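PDB 6L0A: dihydroorotase from Saccharomyces cerevisiae S288C, which catalyses the reversible, zinc-dependent interconversion of N-carbamoyl-L-aspartate and dihydroorotate, the third step of de novo pyrimidine biosynthesis. Local coordinates for residues 51-55 against 87-93. Residues are numbered along the deposited sequence; the frame is centred on the assembly and turned at random.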
loop_
_atom_site.group_PDB
_atom_site.type_symbol
_atom_site.label_atom_id
_atom_site.label_comp_id
_atom_site.label_asym_id
_atom_site.label_seq_id
_atom_site.Cartn_x
_atom_site.Cartn_y
_atom_site.Cartn_z
ATOM N N LEU C 51 31.606 -5.280 -20.048
ATOM C CA LEU C 51 31.918 -4.205 -20.979
ATOM C C LEU C 51 31.167 -4.363 -22.293
ATOM O O LEU C 51 30.578 -3.406 -22.805
ATOM C CB LEU C 51 33.425 -4.180 -21.223
ATOM C CG LEU C 51 34.011 -2.916 -21.842
ATOM C CD1 LEU C 51 33.496 -1.693 -21.128
ATOM C CD2 LEU C 51 35.522 -2.975 -21.777
ATOM N N ASP C 52 31.206 -5.561 -22.881
ATOM C CA ASP C 52 30.598 -5.729 -24.196
ATOM C C ASP C 52 29.087 -5.526 -24.140
ATOM O O ASP C 52 28.500 -4.955 -25.067
ATOM C CB ASP C 52 30.950 -7.105 -24.765
ATOM C CG ASP C 52 32.423 -7.214 -25.144
ATOM O OD1 ASP C 52 33.056 -6.164 -25.395
ATOM O OD2 ASP C 52 32.953 -8.347 -25.185
ATOM N N ARG C 53 28.448 -5.957 -23.045
ATOM C CA ARG C 53 27.000 -5.805 -22.907
ATOM C C ARG C 53 26.593 -4.333 -22.843
ATOM O O ARG C 53 25.617 -3.928 -23.485
ATOM C CB ARG C 53 26.532 -6.548 -21.657
ATOM C CG ARG C 53 25.028 -6.652 -21.458
ATOM C CD ARG C 53 24.704 -7.977 -20.753
ATOM N NE ARG C 53 23.376 -8.021 -20.131
ATOM C CZ ARG C 53 22.249 -8.013 -20.830
ATOM N NH1 ARG C 53 22.296 -7.955 -22.157
ATOM N NH2 ARG C 53 21.080 -8.057 -20.216
ATOM N N VAL C 54 27.323 -3.517 -22.077
ATOM C CA VAL C 54 26.938 -2.116 -21.949
ATOM C C VAL C 54 27.219 -1.355 -23.235
ATOM O O VAL C 54 26.492 -0.413 -23.573
ATOM C CB VAL C 54 27.632 -1.464 -20.739
ATOM C CG1 VAL C 54 29.093 -1.147 -21.035
ATOM C CG2 VAL C 54 26.875 -0.191 -20.309
ATOM N N ILE C 55 28.264 -1.742 -23.976
ATOM C CA ILE C 55 28.543 -1.095 -25.254
ATOM C C ILE C 55 27.455 -1.428 -26.266
ATOM O O ILE C 55 26.924 -0.541 -26.941
ATOM C CB ILE C 55 29.937 -1.498 -25.770
ATOM C CG1 ILE C 55 31.026 -0.826 -24.939
ATOM C CG2 ILE C 55 30.091 -1.111 -27.255
ATOM C CD1 ILE C 55 32.414 -1.382 -25.197
ATOM N N GLU C 87 38.671 -0.387 -16.620
ATOM C CA GLU C 87 38.569 -0.626 -18.056
ATOM C C GLU C 87 37.365 0.098 -18.657
ATOM O O GLU C 87 37.491 0.811 -19.661
ATOM C CB GLU C 87 38.484 -2.128 -18.314
ATOM C CG GLU C 87 38.369 -2.514 -19.770
ATOM C CD GLU C 87 38.316 -4.022 -19.969
ATOM O OE1 GLU C 87 37.409 -4.668 -19.399
ATOM O OE2 GLU C 87 39.177 -4.564 -20.699
ATOM N N ALA C 88 36.183 -0.081 -18.055
ATOM C CA ALA C 88 34.975 0.556 -18.579
ATOM C C ALA C 88 35.071 2.071 -18.506
ATOM O O ALA C 88 34.618 2.773 -19.414
ATOM C CB ALA C 88 33.746 0.069 -17.809
ATOM N N ALA C 89 35.657 2.592 -17.426
ATOM C CA ALA C 89 35.769 4.035 -17.261
ATOM C C ALA C 89 36.671 4.638 -18.326
ATOM O O ALA C 89 36.334 5.655 -18.945
ATOM C CB ALA C 89 36.301 4.367 -15.869
ATOM N N GLN C 90 37.827 4.016 -18.557
ATOM C CA GLN C 90 38.781 4.585 -19.494
ATOM C C GLN C 90 38.270 4.516 -20.923
ATOM O O GLN C 90 38.669 5.333 -21.758
ATOM C CB GLN C 90 40.132 3.882 -19.351
ATOM C CG GLN C 90 40.984 4.501 -18.247
ATOM C CD GLN C 90 41.921 3.514 -17.583
ATOM O OE1 GLN C 90 42.540 2.681 -18.247
ATOM N NE2 GLN C 90 42.034 3.607 -16.262
ATOM N N GLN C 91 37.389 3.570 -21.223
ATOM C CA GLN C 91 36.747 3.508 -22.529
ATOM C C GLN C 91 35.482 4.356 -22.609
ATOM O O GLN C 91 34.798 4.329 -23.640
ATOM C CB GLN C 91 36.429 2.056 -22.882
ATOM C CG GLN C 91 37.670 1.203 -23.066
ATOM C CD GLN C 91 37.350 -0.195 -23.553
ATOM O OE1 GLN C 91 36.337 -0.417 -24.216
ATOM N NE2 GLN C 91 38.213 -1.150 -23.220
ATOM N N HIS C 92 35.171 5.115 -21.555
ATOM C CA HIS C 92 33.977 5.959 -21.494
ATOM C C HIS C 92 32.717 5.148 -21.785
ATOM O O HIS C 92 31.776 5.625 -22.420
ATOM C CB HIS C 92 34.101 7.155 -22.441
ATOM C CG HIS C 92 35.263 8.041 -22.120
ATOM N ND1 HIS C 92 36.489 7.916 -22.739
ATOM C CD2 HIS C 92 35.397 9.043 -21.220
ATOM C CE1 HIS C 92 37.322 8.815 -22.245
ATOM N NE2 HIS C 92 36.683 9.514 -21.324
ATOM N N ALA C 93 32.702 3.907 -21.310
ATOM C CA ALA C 93 31.567 3.023 -21.548
ATOM C C ALA C 93 30.493 3.145 -20.478
ATOM O O ALA C 93 29.352 2.730 -20.718
ATOM C CB ALA C 93 32.034 1.568 -21.634
HETATM O O HOH W 1 28.491 2.093 -23.196
#
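Leu51 and Glu87 meet because each carries its CG trans to the main-chain nitrogen (chi1 -163° and 180°), which sends the leucine methyls and the extended glutamate chain toward the facing segment. Leu51 lies in the first turn of helix 51-64. Glu87 and Ala88 lie in the last turn of helix 82-90, and Gln91 and Ala93 in the turn after it. That helix closes in a Schellman motif with His92 at positive phi. This packs the start of one helix against the C-terminal end of another and the turn that follows, in the TIM-barrel fold of the amidohydrolases, away from the zinc site.

The two Leu51 methyls do different work. On the apolar side, Leu51 CD1 touches Ala93 CB at 3.6 Å and Ala88 CB at 3.8 Å. CD2 rests against polar chains. Leu51 CD2 lies 3.5 Å from Glu87 OE1 and 3.6 Å from Gln91 NE2, in van der Waals contact. One turn further along the helix from Leu51, Val54 CG1 packs on Ala93 CB at 4.0 Å, and Ile55 CG1 reaches the same methyl more loosely. Val54 also packs on Ile48 and Met72, and Ala88 on Phe74.

Cutting Leu51 back to an alanine would probably open a gap beside Ala88 and Ala93 and leave the ends of Glu87 and Gln91 freer to turn.

No direct hydrogen bond joins the segments. One water bridges them, donating to Ala93 O at 2.7 Å and weakly to Val54 O at 3.2 Å.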